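Local coordinates for protein PTHB1 (Homo sapiens, PDB 4YD8) that forms part of the BBSome, a coat complex thought to sort specific membrane proteins to the primary cilium and required for ciliogenesis, at residues Val46-Phe49 with Leu53-Phe56; Leu29-Val34 with Val348-Ser353; Asp42-Gly47 with Leu358-Leu363. One frame throughout, in Å; residues are numbered along the deposited sequence. Where two conformers were deposited one is given.

Contact 1: Val46-Phe49 with Leu53-Phe56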
ATOM      1  N   VAL A  46      -0.120   0.311  11.194  1.00 17.75           N
ATOM      2  CA  VAL A  46      -1.320   1.069  10.869  1.00 19.42           C
ATOM      3  C   VAL A  46      -1.256   2.472  11.453  1.00 22.92           C
ATOM      4  O   VAL A  46      -0.998   2.640  12.649  1.00 23.49           O
ATOM      5  CB  VAL A  46      -2.614   0.383  11.388  1.00 27.90           C
ATOM      6  CG1 VAL A  46      -3.845   1.202  10.972  1.00 26.68           C
ATOM      7  CG2 VAL A  46      -2.747  -1.026  10.836  1.00 30.66           C
ATOM      8  N   GLY A  47      -1.489   3.477  10.607  1.00 22.28           N
ATOM      9  CA  GLY A  47      -1.611   4.848  11.088  1.00 26.33           C
ATOM     10  C   GLY A  47      -3.062   5.286  10.986  1.00 25.40           C
ATOM     11  O   GLY A  47      -3.787   4.812  10.114  1.00 26.48           O
ATOM     12  N   SER A  48      -3.512   6.156  11.888  1.00 26.11           N
ATOM     13  CA  SER A  48      -4.898   6.608  11.827  1.00 26.63           C
ATOM     14  C   SER A  48      -5.001   8.117  11.620  1.00 26.56           C
ATOM     15  O   SER A  48      -4.044   8.860  11.863  1.00 27.46           O
ATOM     16  CB  SER A  48      -5.666   6.202  13.093  1.00 35.65           C
ATOM     17  OG  SER A  48      -5.485   7.098  14.165  1.00 39.05           O
ATOM     18  N   PHE A  49      -6.168   8.566  11.174  1.00 26.99           N
ATOM     19  CA  PHE A  49      -6.377  10.001  10.973  1.00 31.65           C
ATOM     20  C   PHE A  49      -6.498  10.690  12.348  1.00 33.73           C
ATOM     21  O   PHE A  49      -6.566  11.905  12.421  1.00 32.24           O
ATOM     22  CB  PHE A  49      -7.631  10.281  10.143  1.00 38.55           C
ATOM     23  CG  PHE A  49      -7.612   9.721   8.752  1.00 43.95           C
ATOM     24  CD1 PHE A  49      -6.433   9.313   8.155  1.00 40.93           C
ATOM     25  CD2 PHE A  49      -8.805   9.603   8.039  1.00 51.61           C
ATOM     26  CE1 PHE A  49      -6.434   8.808   6.871  1.00 45.90           C
ATOM     27  CE2 PHE A  49      -8.817   9.100   6.762  1.00 51.09           C
ATOM     28  CZ  PHE A  49      -7.632   8.702   6.175  1.00 49.77           C
ATOM     29  N   LEU A  53       0.032   5.871  15.601  1.00 30.28           N
ATOM     30  CA  LEU A  53       0.771   4.880  14.828  1.00 25.93           C
ATOM     31  C   LEU A  53       0.874   3.613  15.673  1.00 26.13           C
ATOM     32  O   LEU A  53       1.313   3.671  16.824  1.00 25.14           O
ATOM     33  CB  LEU A  53       2.168   5.411  14.451  1.00 27.20           C
ATOM     34  CG  LEU A  53       3.054   4.669  13.427  1.00 28.94           C
ATOM     35  CD1 LEU A  53       3.579   3.323  13.934  1.00 26.75           C
ATOM     36  CD2 LEU A  53       2.326   4.465  12.116  1.00 28.35           C
ATOM     37  N   ARG A  54       0.470   2.478  15.110  1.00 23.16           N
ATOM     38  CA  ARG A  54       0.509   1.210  15.841  1.00 23.63           C
ATOM     39  C   ARG A  54       1.250   0.145  15.035  1.00 23.04           C
ATOM     40  O   ARG A  54       1.112   0.077  13.823  1.00 22.65           O
ATOM     41  CB  ARG A  54      -0.919   0.729  16.174  1.00 24.66           C
ATOM     42  CG  ARG A  54      -1.676   1.689  17.101  1.00 24.18           C
ATOM     43  CD  ARG A  54      -3.156   1.319  17.257  1.00 28.21           C
ATOM     44  NE  ARG A  54      -3.837   2.206  18.204  1.00 32.12           N
ATOM     45  CZ  ARG A  54      -4.673   3.183  17.855  1.00 32.66           C
ATOM     46  NH1 ARG A  54      -4.933   3.424  16.576  1.00 27.56           N
ATOM     47  NH2 ARG A  54      -5.250   3.932  18.788  1.00 32.42           N
ATOM     48  N   ILE A  55       2.023  -0.688  15.720  1.00 24.09           N
ATOM     49  CA  ILE A  55       2.715  -1.798  15.078  1.00 20.04           C
ATOM     50  C   ILE A  55       2.376  -3.096  15.814  1.00 20.62           C
ATOM     51  O   ILE A  55       2.512  -3.168  17.039  1.00 22.81           O
ATOM     52  CB  ILE A  55       4.244  -1.604  15.083  1.00 23.68           C
ATOM     53  CG1 ILE A  55       4.629  -0.261  14.434  1.00 23.71           C
ATOM     54  CG2 ILE A  55       4.935  -2.778  14.366  1.00 21.57           C
ATOM     55  CD1 ILE A  55       6.157  -0.008  14.452  1.00 21.44           C
ATOM     56  N   PHE A  56       1.922  -4.098  15.071  1.00 18.51           N
ATOM     57  CA  PHE A  56       1.513  -5.386  15.650  1.00 19.25           C
ATOM     58  C   PHE A  56       2.330  -6.548  15.112  1.00 24.31           C
ATOM     59  O   PHE A  56       2.730  -6.566  13.948  1.00 23.39           O
ATOM     60  CB  PHE A  56       0.034  -5.715  15.363  1.00 20.74           C
ATOM     61  CG  PHE A  56      -0.952  -4.735  15.932  1.00 23.23           C
ATOM     62  CD1 PHE A  56      -1.322  -3.609  15.213  1.00 27.58           C
ATOM     63  CD2 PHE A  56      -1.529  -4.956  17.185  1.00 27.59           C
ATOM     64  CE1 PHE A  56      -2.245  -2.711  15.729  1.00 24.25           C
ATOM     65  CE2 PHE A  56      -2.454  -4.063  17.707  1.00 27.58           C
ATOM     66  CZ  PHE A  56      -2.807  -2.929  16.974  1.00 26.61           C
TER
HETATM   67  O   HOH W   1      -3.089   3.453  14.246  1.00 28.55           O
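Val-46 and Arg-54 form an antiparallel hydrogen-bonded pair, with reciprocal bonds from Val-46 N to Arg-54 O and from Arg-54 N to Val-46 O, both 2.9 Å long. One residue on, Gly-47 and Leu-53 make a non-hydrogen-bonded pair whose CA atoms close to 4.4 Å. Here the glycine lets the leucine reach across: with CG anti to its backbone N (chi1 -169°), Leu-53 lays CD2 beside Gly-47 CA at 4.1 Å.

On the other face of the sheet lie the side chains of Val-46 and Arg-54. The arginine chain is extended from CG to NE, and its NH1 donates to a water at 3.0 Å; the water in turn donates to Val-46 O at 2.8 Å. This carbonyl oxygen therefore accepts two hydrogen bonds, one from the neighbouring strand and one from the water, while Leu-53 CA sends a longer CH contact to it. Beyond the two strands, the guanidinium is salt-bridged to Glu-22 through NH2 and to Glu-75 through NE, and Glu-22 also binds Ser-48 OG. In this buried antiparallel hairpin, water and two carboxylates give the arginine polar partners, so its charge is probably largely compensated within the fold.

Contact 2: Leu29-Val34 with Val348-Ser353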
ATOM      1  N   LEU A  29      -2.542   1.234   5.932  1.00 21.01           N
ATOM      2  CA  LEU A  29      -2.121  -0.137   6.286  1.00 20.76           C
ATOM      3  C   LEU A  29      -0.835  -0.540   5.558  1.00 22.43           C
ATOM      4  O   LEU A  29      -0.750  -0.434   4.325  1.00 22.50           O
ATOM      5  CB  LEU A  29      -3.243  -1.127   5.943  1.00 19.89           C
ATOM      6  CG  LEU A  29      -2.885  -2.607   6.130  1.00 23.06           C
ATOM      7  CD1 LEU A  29      -2.605  -2.908   7.605  1.00 22.28           C
ATOM      8  CD2 LEU A  29      -4.004  -3.495   5.571  1.00 22.55           C
ATOM      9  N   CYS A  30       0.157  -1.008   6.306  1.00 18.56           N
ATOM     10  CA  CYS A  30       1.385  -1.473   5.706  1.00 19.73           C
ATOM     11  C   CYS A  30       1.811  -2.784   6.361  1.00 21.43           C
ATOM     12  O   CYS A  30       1.694  -2.946   7.574  1.00 22.31           O
ATOM     13  CB  CYS A  30       2.478  -0.404   5.845  1.00 22.71           C
ATOM     14  SG  CYS A  30       4.022  -0.829   5.040  1.00 30.40           S
ATOM     15  N   LEU A  31       2.245  -3.720   5.532  1.00 19.11           N
ATOM     16  CA  LEU A  31       2.759  -5.009   6.000  0.63 24.34           C
ATOM     17  C   LEU A  31       4.224  -5.138   5.604  1.00 25.40           C
ATOM     18  O   LEU A  31       4.533  -5.254   4.419  1.00 27.83           O
ATOM     19  CB  LEU A  31       1.960  -6.165   5.393  0.63 26.78           C
ATOM     20  CG  LEU A  31       0.953  -6.990   6.191  0.63 33.21           C
ATOM     21  CD1 LEU A  31       0.382  -8.103   5.299  0.63 25.50           C
ATOM     22  CD2 LEU A  31       1.580  -7.591   7.461  0.63 27.47           C
ATOM     23  N   ALA A  32       5.128  -5.132   6.580  1.00 18.98           N
ATOM     24  CA  ALA A  32       6.548  -5.151   6.234  1.00 18.03           C
ATOM     25  C   ALA A  32       7.422  -5.570   7.398  1.00 21.09           C
ATOM     26  O   ALA A  32       7.005  -5.504   8.556  1.00 24.11           O
ATOM     27  CB  ALA A  32       6.995  -3.745   5.744  1.00 21.56           C
ATOM     28  N   ASN A  33       8.643  -5.982   7.080  1.00 21.10           N
ATOM     29  CA  ASN A  33       9.602  -6.381   8.104  1.00 20.59           C
ATOM     30  C   ASN A  33      10.284  -5.130   8.643  1.00 25.54           C
ATOM     31  O   ASN A  33      11.482  -4.933   8.451  1.00 22.46           O
ATOM     32  CB  ASN A  33      10.622  -7.363   7.531  1.00 22.26           C
ATOM     33  CG  ASN A  33      11.555  -7.918   8.594  1.00 23.58           C
ATOM     34  OD1 ASN A  33      11.303  -7.768   9.789  1.00 27.46           O
ATOM     35  ND2 ASN A  33      12.638  -8.548   8.164  1.00 26.42           N
ATOM     36  N   VAL A  34       9.497  -4.298   9.326  1.00 22.53           N
ATOM     37  CA  VAL A  34       9.889  -2.919   9.634  1.00 25.31           C
ATOM     38  C   VAL A  34      10.995  -2.861  10.697  1.00 24.76           C
ATOM     39  O   VAL A  34      11.738  -1.874  10.777  1.00 25.88           O
ATOM     40  CB  VAL A  34       8.643  -2.080  10.084  1.00 25.58           C
ATOM     41  CG1 VAL A  34       8.117  -2.556  11.438  1.00 26.30           C
ATOM     42  CG2 VAL A  34       8.966  -0.575  10.108  1.00 24.42           C
ATOM     43  N   VAL A 348      -0.776 -14.817   4.435  1.00 29.66           N
ATOM     44  CA  VAL A 348      -1.780 -14.374   5.394  1.00 24.01           C
ATOM     45  C   VAL A 348      -2.435 -13.081   4.907  1.00 25.85           C
ATOM     46  O   VAL A 348      -1.750 -12.147   4.514  1.00 22.78           O
ATOM     47  CB  VAL A 348      -1.178 -14.160   6.798  1.00 26.50           C
ATOM     48  CG1 VAL A 348      -2.171 -13.418   7.707  1.00 22.56           C
ATOM     49  CG2 VAL A 348      -0.763 -15.503   7.419  1.00 26.12           C
ATOM     50  N   ILE A 349      -3.761 -13.042   4.924  1.00 21.50           N
ATOM     51  CA  ILE A 349      -4.519 -11.861   4.509  1.00 23.37           C
ATOM     52  C   ILE A 349      -4.742 -10.942   5.695  1.00 25.25           C
ATOM     53  O   ILE A 349      -5.179 -11.391   6.755  1.00 21.57           O
ATOM     54  CB  ILE A 349      -5.898 -12.233   3.920  1.00 25.17           C
ATOM     55  CG1 ILE A 349      -5.752 -13.070   2.655  1.00 31.67           C
ATOM     56  CG2 ILE A 349      -6.733 -10.974   3.600  1.00 23.74           C
ATOM     57  CD1 ILE A 349      -7.103 -13.505   2.105  1.00 34.74           C
ATOM     58  N   VAL A 350      -4.437  -9.663   5.522  1.00 19.73           N
ATOM     59  CA  VAL A 350      -4.731  -8.676   6.556  1.00 19.60           C
ATOM     60  C   VAL A 350      -5.698  -7.649   5.981  1.00 24.71           C
ATOM     61  O   VAL A 350      -5.423  -7.068   4.932  1.00 22.27           O
ATOM     62  CB  VAL A 350      -3.468  -7.960   7.057  1.00 22.80           C
ATOM     63  CG1 VAL A 350      -3.826  -6.914   8.133  1.00 21.90           C
ATOM     64  CG2 VAL A 350      -2.430  -8.982   7.578  1.00 20.03           C
ATOM     65  N   THR A 351      -6.829  -7.441   6.649  1.00 23.01           N
ATOM     66  CA  THR A 351      -7.781  -6.402   6.224  1.00 21.66           C
ATOM     67  C   THR A 351      -7.967  -5.312   7.274  1.00 27.70           C
ATOM     68  O   THR A 351      -7.938  -5.579   8.478  1.00 23.09           O
ATOM     69  CB  THR A 351      -9.181  -6.976   5.918  1.00 26.33           C
ATOM     70  OG1 THR A 351      -9.682  -7.654   7.082  1.00 27.22           O
ATOM     71  CG2 THR A 351      -9.139  -7.936   4.734  1.00 24.16           C
ATOM     72  N   LEU A 352      -8.195  -4.087   6.802  1.00 23.57           N
ATOM     73  CA  LEU A 352      -8.481  -2.949   7.662  1.00 23.47           C
ATOM     74  C   LEU A 352      -9.740  -2.233   7.176  1.00 23.73           C
ATOM     75  O   LEU A 352      -9.854  -1.914   5.985  1.00 25.63           O
ATOM     76  CB  LEU A 352      -7.299  -1.972   7.671  1.00 23.35           C
ATOM     77  CG  LEU A 352      -7.499  -0.664   8.446  1.00 24.23           C
ATOM     78  CD1 LEU A 352      -7.610  -0.924   9.951  1.00 22.04           C
ATOM     79  CD2 LEU A 352      -6.357   0.282   8.147  1.00 20.48           C
ATOM     80  N   SER A 353     -10.674  -1.978   8.089  1.00 22.35           N
ATOM     81  CA  SER A 353     -11.904  -1.244   7.754  1.00 25.46           C
ATOM     82  C   SER A 353     -11.737   0.248   8.066  1.00 28.00           C
ATOM     83  O   SER A 353     -10.776   0.644   8.737  1.00 25.63           O
ATOM     84  CB  SER A 353     -13.102  -1.814   8.518  1.00 26.35           C
ATOM     85  OG  SER A 353     -13.021  -1.490   9.894  1.00 28.63           O
TER
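Leu-29 meets Val-350 and Leu-352 in a mainly apolar contact. Its CD1 faces Val-350 CG1 at 4.2 Å, while the other branch, CD2, lies against a carbonyl oxygen, 3.9 Å from Val-350 O, and also comes up to the CB of Leu-352. The two leucines slide past each other in opposite directions: as Leu-29 CD2 passes the base of Leu-352, Leu-352 CD2 reaches back to Leu-29 CB at 4.1 Å. Each has CG anti to its backbone N (chi1 174° in Leu-29 and 175° in Leu-352), which is consistent with this reciprocal overlap. Two residues along the strand, Leu-31 in the conformer given here crosses Val-350 at a slant, its CD1 touching Val-350 CG2 at 3.7 Å. In that conformer the two methyl groups of Val-350 have different neighbours, CG1 meeting Leu-29 and CG2 meeting Leu-31.

The strands that carry these residues belong to different sheets. Their axes run nearly antiparallel, at 159°, but approach no closer than 8.7 Å, a spacing bridged by side chains. This is how successive blades of a beta-propeller meet, face against face around the central axis; strand 29-32 is an edge strand of its four-stranded sheet, whereas strand 348-353 lies between strands 334-342 and 357-362.

Backbone hydrogen bonds inside each sheet hold the strands in place. Cys-30 and Ala-32 pair with Ile-45 and Lys-43, while Leu-29 and Leu-31 point toward the other blade, and Val-350 is hydrogen-bonded through the backbone to Arg-338 of strand 334-342. Leu-29 and Leu-31 also touch Arg-338, whereas Leu-352 rests on Phe-24 in a loop.

Contact 3: Asp42-Gly47 with Leu358-Leu363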
ATOM      1  N   ASP A  42       6.666 -10.350   8.554  1.00 25.24           N
ATOM      2  CA  ASP A  42       6.097  -9.007   8.483  1.00 23.56           C
ATOM      3  C   ASP A  42       5.543  -8.577   9.833  1.00 25.32           C
ATOM      4  O   ASP A  42       5.255  -9.407  10.692  1.00 25.20           O
ATOM      5  CB  ASP A  42       4.984  -8.922   7.433  1.00 22.95           C
ATOM      6  CG  ASP A  42       5.516  -9.047   6.028  1.00 30.01           C
ATOM      7  OD1 ASP A  42       6.617  -8.499   5.776  1.00 27.95           O
ATOM      8  OD2 ASP A  42       4.844  -9.688   5.192  1.00 33.53           O
ATOM      9  N   LYS A  43       5.423  -7.271  10.013  1.00 20.40           N
ATOM     10  CA  LYS A  43       4.634  -6.720  11.108  1.00 21.64           C
ATOM     11  C   LYS A  43       3.526  -5.898  10.476  1.00 23.27           C
ATOM     12  O   LYS A  43       3.672  -5.455   9.343  1.00 22.03           O
ATOM     13  CB  LYS A  43       5.472  -5.851  12.043  1.00 23.28           C
ATOM     14  CG  LYS A  43       6.385  -6.656  12.957  1.00 32.51           C
ATOM     15  CD  LYS A  43       7.610  -7.135  12.218  1.00 34.59           C
ATOM     16  CE  LYS A  43       8.331  -8.226  12.997  1.00 32.68           C
ATOM     17  NZ  LYS A  43       9.424  -8.766  12.159  1.00 29.97           N
ATOM     18  N   ILE A  44       2.427  -5.708  11.198  1.00 18.24           N
ATOM     19  CA  ILE A  44       1.339  -4.868  10.705  1.00 18.75           C
ATOM     20  C   ILE A  44       1.581  -3.454  11.217  1.00 20.91           C
ATOM     21  O   ILE A  44       1.715  -3.245  12.430  1.00 22.67           O
ATOM     22  CB  ILE A  44      -0.031  -5.352  11.185  1.00 20.60           C
ATOM     23  CG1 ILE A  44      -0.270  -6.813  10.799  1.00 21.88           C
ATOM     24  CG2 ILE A  44      -1.151  -4.484  10.628  1.00 19.22           C
ATOM     25  CD1 ILE A  44      -1.495  -7.376  11.471  1.00 23.57           C
ATOM     26  N   ILE A  45       1.660  -2.494  10.300  1.00 19.25           N
ATOM     27  CA  ILE A  45       1.787  -1.094  10.687  1.00 18.44           C
ATOM     28  C   ILE A  45       0.533  -0.365  10.252  1.00 19.12           C
ATOM     29  O   ILE A  45       0.156  -0.438   9.083  1.00 20.72           O
ATOM     30  CB  ILE A  45       3.009  -0.393  10.042  1.00 21.14           C
ATOM     31  CG1 ILE A  45       4.299  -1.160  10.353  1.00 25.64           C
ATOM     32  CG2 ILE A  45       3.081   1.080  10.513  1.00 18.90           C
ATOM     33  CD1 ILE A  45       4.806  -1.984   9.216  1.00 27.85           C
ATOM     34  N   VAL A  46      -0.120   0.311  11.194  1.00 17.75           N
ATOM     35  CA  VAL A  46      -1.320   1.069  10.869  1.00 19.42           C
ATOM     36  C   VAL A  46      -1.256   2.472  11.453  1.00 22.92           C
ATOM     37  O   VAL A  46      -0.998   2.640  12.649  1.00 23.49           O
ATOM     38  CB  VAL A  46      -2.614   0.383  11.388  1.00 27.90           C
ATOM     39  CG1 VAL A  46      -3.845   1.202  10.972  1.00 26.68           C
ATOM     40  CG2 VAL A  46      -2.747  -1.026  10.836  1.00 30.66           C
ATOM     41  N   GLY A  47      -1.489   3.477  10.607  1.00 22.28           N
ATOM     42  CA  GLY A  47      -1.611   4.848  11.088  1.00 26.33           C
ATOM     43  C   GLY A  47      -3.062   5.286  10.986  1.00 25.40           C
ATOM     44  O   GLY A  47      -3.787   4.812  10.114  1.00 26.48           O
ATOM     45  N   LEU A 358      -9.349  -4.509  12.394  1.00 23.75           N
ATOM     46  CA  LEU A 358      -8.148  -5.071  11.798  1.00 22.89           C
ATOM     47  C   LEU A 358      -8.168  -6.578  11.998  1.00 28.89           C
ATOM     48  O   LEU A 358      -8.289  -7.054  13.135  1.00 25.36           O
ATOM     49  CB  LEU A 358      -6.902  -4.449  12.427  1.00 21.59           C
ATOM     50  CG  LEU A 358      -5.525  -4.889  11.913  1.00 23.07           C
ATOM     51  CD1 LEU A 358      -5.336  -4.469  10.455  1.00 20.23           C
ATOM     52  CD2 LEU A 358      -4.433  -4.308  12.795  1.00 21.10           C
ATOM     53  N   GLN A 359      -8.045  -7.338  10.917  1.00 23.11           N
ATOM     54  CA  GLN A 359      -8.211  -8.792  10.995  0.72 24.91           C
ATOM     55  C   GLN A 359      -7.190  -9.564  10.164  1.00 27.54           C
ATOM     56  O   GLN A 359      -6.891  -9.183   9.017  1.00 23.73           O
ATOM     57  CB  GLN A 359      -9.628  -9.187  10.548  0.72 24.57           C
ATOM     58  CG  GLN A 359      -9.876 -10.718  10.545  0.72 22.99           C
ATOM     59  CD  GLN A 359     -11.333 -11.050  10.373  0.72 36.48           C
ATOM     60  OE1 GLN A 359     -11.905 -10.830   9.307  0.72 39.88           O
ATOM     61  NE2 GLN A 359     -11.950 -11.583  11.426  0.72 39.93           N
ATOM     62  N   CYS A 360      -6.679 -10.658  10.715  1.00 24.36           N
ATOM     63  CA  CYS A 360      -5.813 -11.570   9.962  1.00 23.16           C
ATOM     64  C   CYS A 360      -6.574 -12.843   9.664  1.00 28.56           C
ATOM     65  O   CYS A 360      -7.252 -13.382  10.547  1.00 24.43           O
ATOM     66  CB  CYS A 360      -4.540 -11.931  10.745  1.00 24.20           C
ATOM     67  SG  CYS A 360      -3.491 -10.533  11.165  1.00 26.33           S
ATOM     68  N   SER A 361      -6.446 -13.335   8.439  1.00 25.04           N
ATOM     69  CA  SER A 361      -7.092 -14.588   8.062  0.66 27.32           C
ATOM     70  C   SER A 361      -6.224 -15.392   7.101  1.00 27.77           C
ATOM     71  O   SER A 361      -5.256 -14.875   6.529  1.00 27.90           O
ATOM     72  CB  SER A 361      -8.460 -14.317   7.435  0.66 25.85           C
ATOM     73  OG  SER A 361      -8.330 -13.481   6.307  0.66 26.48           O
ATOM     74  N   TYR A 362      -6.565 -16.670   6.955  1.00 25.01           N
ATOM     75  CA  TYR A 362      -5.879 -17.549   6.030  1.00 28.20           C
ATOM     76  C   TYR A 362      -6.692 -17.689   4.747  1.00 31.85           C
ATOM     77  O   TYR A 362      -7.919 -17.542   4.744  1.00 35.57           O
ATOM     78  CB  TYR A 362      -5.659 -18.934   6.633  1.00 30.29           C
ATOM     79  CG  TYR A 362      -4.881 -18.993   7.930  1.00 29.41           C
ATOM     80  CD1 TYR A 362      -3.544 -18.603   7.991  1.00 30.80           C
ATOM     81  CD2 TYR A 362      -5.462 -19.510   9.078  1.00 28.48           C
ATOM     82  CE1 TYR A 362      -2.827 -18.693   9.182  1.00 27.73           C
ATOM     83  CE2 TYR A 362      -4.754 -19.618  10.265  1.00 28.97           C
ATOM     84  CZ  TYR A 362      -3.440 -19.208  10.314  1.00 34.33           C
ATOM     85  OH  TYR A 362      -2.750 -19.325  11.502  1.00 32.24           O
ATOM     86  N   LEU A 363      -6.008 -17.953   3.649  1.00 37.97           N
ATOM     87  CA  LEU A 363      -6.704 -18.197   2.395  1.00 44.18           C
ATOM     88  C   LEU A 363      -7.589 -19.445   2.482  1.00 49.67           C
ATOM     89  O   LEU A 363      -7.525 -20.205   3.459  1.00 55.60           O
ATOM     90  CB  LEU A 363      -5.681 -18.306   1.270  1.00 48.88           C
ATOM     91  CG  LEU A 363      -5.039 -16.933   1.035  1.00 41.55           C
ATOM     92  CD1 LEU A 363      -3.642 -17.067   0.486  1.00 48.28           C
ATOM     93  CD2 LEU A 363      -5.895 -16.126   0.089  1.00 43.59           C
TER
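Ile-44 has CG2 anti to its backbone N and CG1 anti to its carbonyl carbon (chi1 -56°), a choice that splits its two arms between Leu-358 and Cys-360. The chain then runs on extended to CD1 (chi2 170°), carrying that methyl to within 3.7 Å of Cys-360 SG. The CG2 branch takes the other direction and meets Leu-358 CD2 at 3.9 Å, with Leu-358 CD1 slightly farther off. Isoleucine and leucine reach toward each other tip to tip, so it is the ends of the branches, rather than their stems, that come together. Val-46 approaches Leu-358 in the same manner: its CG2 lies 4.2 Å from Leu-358 CD2, so one leucine methyl meets two residues of the facing strand.

Such branched tips fill the interface between two blades of the seven-bladed propeller. Strand 43-47 is the second strand of its four-stranded blade, between strands 29-32 and 52-56; strand 357-362 belongs to the adjacent blade, where it runs beside strand 8-17 near the N-terminus of the chain. By adding itself to strands from the end of the domain, strand 8-17 closes the ring, as is familiar in propellers, and the present contact packs the neighbouring blade on that closing blade. The axes of the two facing strands stay 10.5 Å apart and run at 158°.

Further out, Trp-14 of strand 8-17 lies against both Leu-358 and Cys-360, and Trp-13 also touches the cysteine. Toward strand 29-32, Ile-44 rests on Leu-29 and Leu-31, while Leu-358 packs on Val-350 of the neighbouring strand 348-353.

Taken together, the three contacts illustrate how a propeller combines bonding within blades with apolar packing between them. Contact 1 ties neighbouring strands 43-47 and 52-56 of one blade; contacts 2 and 3 press that blade, through strands 29-32 and 43-47, against strands 348-353 and 357-362 of the closing blade, which strand 8-17 completes. The centres of contacts 2 and 3 are about 4 Å apart, and each is about 11 Å from that of contact 1. Contacts 1 and 3 share Val-46 and Gly-47. Along the chain contact 1 falls between the two segments of contact 2, while contacts 2 and 3 alternate, each joining segments more than 300 residues apart and bringing the domain's two ends together.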